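Local coordinates for NADH dehydrogenase, putative (Plasmodium falciparum, PDB 5JWC), which oxidises NADH through its bound flavin-adenine dinucleotide and probably passes the electrons to ubiquinone, as a type II NADH dehydrogenase, at residues Lys166-Leu169 with Asp170-Lys174. Sequence-based numbering, arbitrary orientation.
Sequences KKFL and DILEK
Lys-166 and Asp-170 face each other one turn apart near the C-terminal end of the amphipathic alpha-helix 158-174, in the pyridine nucleotide-disulphide oxidoreductase part of the chain. Four successive i to i+4 backbone bonds satisfy the carbonyls of residues 166-169. The amide N of Asp-170 reaches O of Lys-166 at 2.8 Å, while N of Glu-173 closes on O of Leu-169 at 3.3 Å with an N-H...O angle of 160°. Phe-168 O accepts chiefly from Leu-172 N at 3.2 Å, with a weak second bond from Ile-171 N.

On the polar side, Lys-166 NZ lies 3.2 Å from Asp-170 OD2 and, similarly spaced, near OD1, forming a forked salt bridge whose individual hydrogen bonds are weak. The lysine chain runs out extended and bends only at its last torsion (32°), which swings the ammonium round in front of both carboxylate oxygens. Lysine suits this place because a long chain with a terminal charge can reach a carboxylate one turn on, and aspartate because its short side chain keeps that carboxylate close to the helix. The Lys-166 side chain also lies about 4 Å from a bound quinolone inhibitor at its nearest atoms.

The other side is apolar. Phe-168 is turned against Leu-172, whose CG sits over one ring face, offset toward the rim, and whose CD1 is 3.8 Å from Phe-168 CE2. Large apolar groups suit these buried positions: with Leu-169 they pack on helix 198-218, where Phe-207 meets the Phe-168 ring edge-to-face, while Ile-171 packs on Leu-292 of strand 292-295.

Glu-173 is buried yet well supplied with partners: its carboxylate binds Tyr-219 OH and forms a salt bridge with Arg-87 of the second subunit, while Lys-174 bridges to Glu-121 of that subunit. Between the polar and apolar sides, the methylene chain of Lys-167 folds at chi2 (68°) to lay CE 3.9 Å from Ile-171 CD1.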
loop_
_atom_site.group_PDB
_atom_site.type_symbol
_atom_site.label_atom_id
_atom_site.label_comp_id
_atom_site.label_asym_id
_atom_site.label_seq_id
_atom_site.Cartn_x
_atom_site.Cartn_y
_atom_site.Cartn_z
ATOM N N LYS A 166 3.028 -2.058 -9.864
ATOM C CA LYS A 166 1.632 -2.159 -10.285
ATOM C C LYS A 166 1.496 -2.272 -11.823
ATOM O O LYS A 166 0.678 -3.054 -12.322
ATOM C CB LYS A 166 0.820 -0.969 -9.764
ATOM C CG LYS A 166 -0.621 -0.938 -10.320
ATOM C CD LYS A 166 -1.500 0.077 -9.603
ATOM C CE LYS A 166 -2.936 0.095 -10.182
ATOM N NZ LYS A 166 -3.410 -1.222 -10.682
ATOM N N LYS A 167 2.297 -1.500 -12.565
ATOM C CA LYS A 167 2.234 -1.539 -14.016
ATOM C C LYS A 167 2.595 -2.932 -14.524
ATOM O O LYS A 167 1.905 -3.485 -15.366
ATOM C CB LYS A 167 3.149 -0.488 -14.652
ATOM C CG LYS A 167 3.210 -0.581 -16.205
ATOM C CD LYS A 167 1.878 -0.202 -16.843
ATOM C CE LYS A 167 2.016 -0.077 -18.366
ATOM N NZ LYS A 167 0.723 0.312 -18.981
ATOM N N PHE A 168 3.667 -3.499 -13.997
ATOM C CA PHE A 168 4.067 -4.835 -14.395
ATOM C C PHE A 168 2.948 -5.858 -14.103
ATOM O O PHE A 168 2.646 -6.711 -14.929
ATOM C CB PHE A 168 5.356 -5.244 -13.690
ATOM C CG PHE A 168 5.821 -6.614 -14.065
ATOM C CD1 PHE A 168 6.272 -6.872 -15.354
ATOM C CD2 PHE A 168 5.794 -7.654 -13.143
ATOM C CE1 PHE A 168 6.696 -8.142 -15.722
ATOM C CE2 PHE A 168 6.217 -8.931 -13.508
ATOM C CZ PHE A 168 6.671 -9.169 -14.793
ATOM N N LEU A 169 2.331 -5.749 -12.931
ATOM C CA LEU A 169 1.245 -6.651 -12.579
ATOM C C LEU A 169 0.044 -6.445 -13.507
ATOM O O LEU A 169 -0.599 -7.420 -13.886
ATOM C CB LEU A 169 0.843 -6.472 -11.104
ATOM C CG LEU A 169 1.976 -6.853 -10.137
ATOM C CD1 LEU A 169 1.613 -6.623 -8.664
ATOM C CD2 LEU A 169 2.419 -8.311 -10.359
ATOM N N ASP A 170 -0.257 -5.197 -13.864
ATOM C CA ASP A 170 -1.374 -4.908 -14.763
ATOM C C ASP A 170 -1.148 -5.558 -16.134
ATOM O O ASP A 170 -2.089 -6.033 -16.768
ATOM C CB ASP A 170 -1.557 -3.393 -14.975
ATOM C CG ASP A 170 -2.175 -2.687 -13.786
ATOM O OD1 ASP A 170 -2.001 -1.450 -13.707
ATOM O OD2 ASP A 170 -2.811 -3.354 -12.941
ATOM N N ILE A 171 0.096 -5.527 -16.604
ATOM C CA ILE A 171 0.418 -6.041 -17.933
ATOM C C ILE A 171 0.245 -7.545 -17.959
ATOM O O ILE A 171 -0.256 -8.092 -18.939
ATOM C CB ILE A 171 1.864 -5.683 -18.381
ATOM C CG1 ILE A 171 1.998 -4.180 -18.635
ATOM C CG2 ILE A 171 2.232 -6.441 -19.673
ATOM C CD1 ILE A 171 3.457 -3.697 -18.680
ATOM N N LEU A 172 0.646 -8.213 -16.885
ATOM C CA LEU A 172 0.483 -9.665 -16.797
ATOM C C LEU A 172 -0.987 -10.069 -16.929
ATOM O O LEU A 172 -1.314 -11.036 -17.626
ATOM C CB LEU A 172 1.031 -10.211 -15.482
ATOM C CG LEU A 172 2.522 -10.065 -15.180
ATOM C CD1 LEU A 172 2.781 -10.617 -13.761
ATOM C CD2 LEU A 172 3.337 -10.819 -16.239
ATOM N N GLU A 173 -1.871 -9.344 -16.244
ATOM C CA GLU A 173 -3.301 -9.663 -16.320
ATOM C C GLU A 173 -3.846 -9.367 -17.721
ATOM O O GLU A 173 -4.593 -10.163 -18.283
ATOM C CB GLU A 173 -4.100 -8.905 -15.257
ATOM C CG GLU A 173 -3.982 -9.519 -13.845
ATOM C CD GLU A 173 -4.478 -10.970 -13.742
ATOM O OE1 GLU A 173 -4.049 -11.686 -12.800
ATOM O OE2 GLU A 173 -5.289 -11.413 -14.592
ATOM N N LYS A 174 -3.447 -8.237 -18.292
ATOM C CA LYS A 174 -3.902 -7.869 -19.625
ATOM C C LYS A 174 -3.531 -8.929 -20.661
ATOM O O LYS A 174 -4.337 -9.257 -21.537
ATOM C CB LYS A 174 -3.322 -6.513 -20.016
ATOM C CG LYS A 174 -3.702 -6.058 -21.404
ATOM C CD LYS A 174 -3.062 -4.718 -21.732
ATOM C CE LYS A 174 -3.462 -4.239 -23.131
ATOM N NZ LYS A 174 -2.961 -2.864 -23.435
#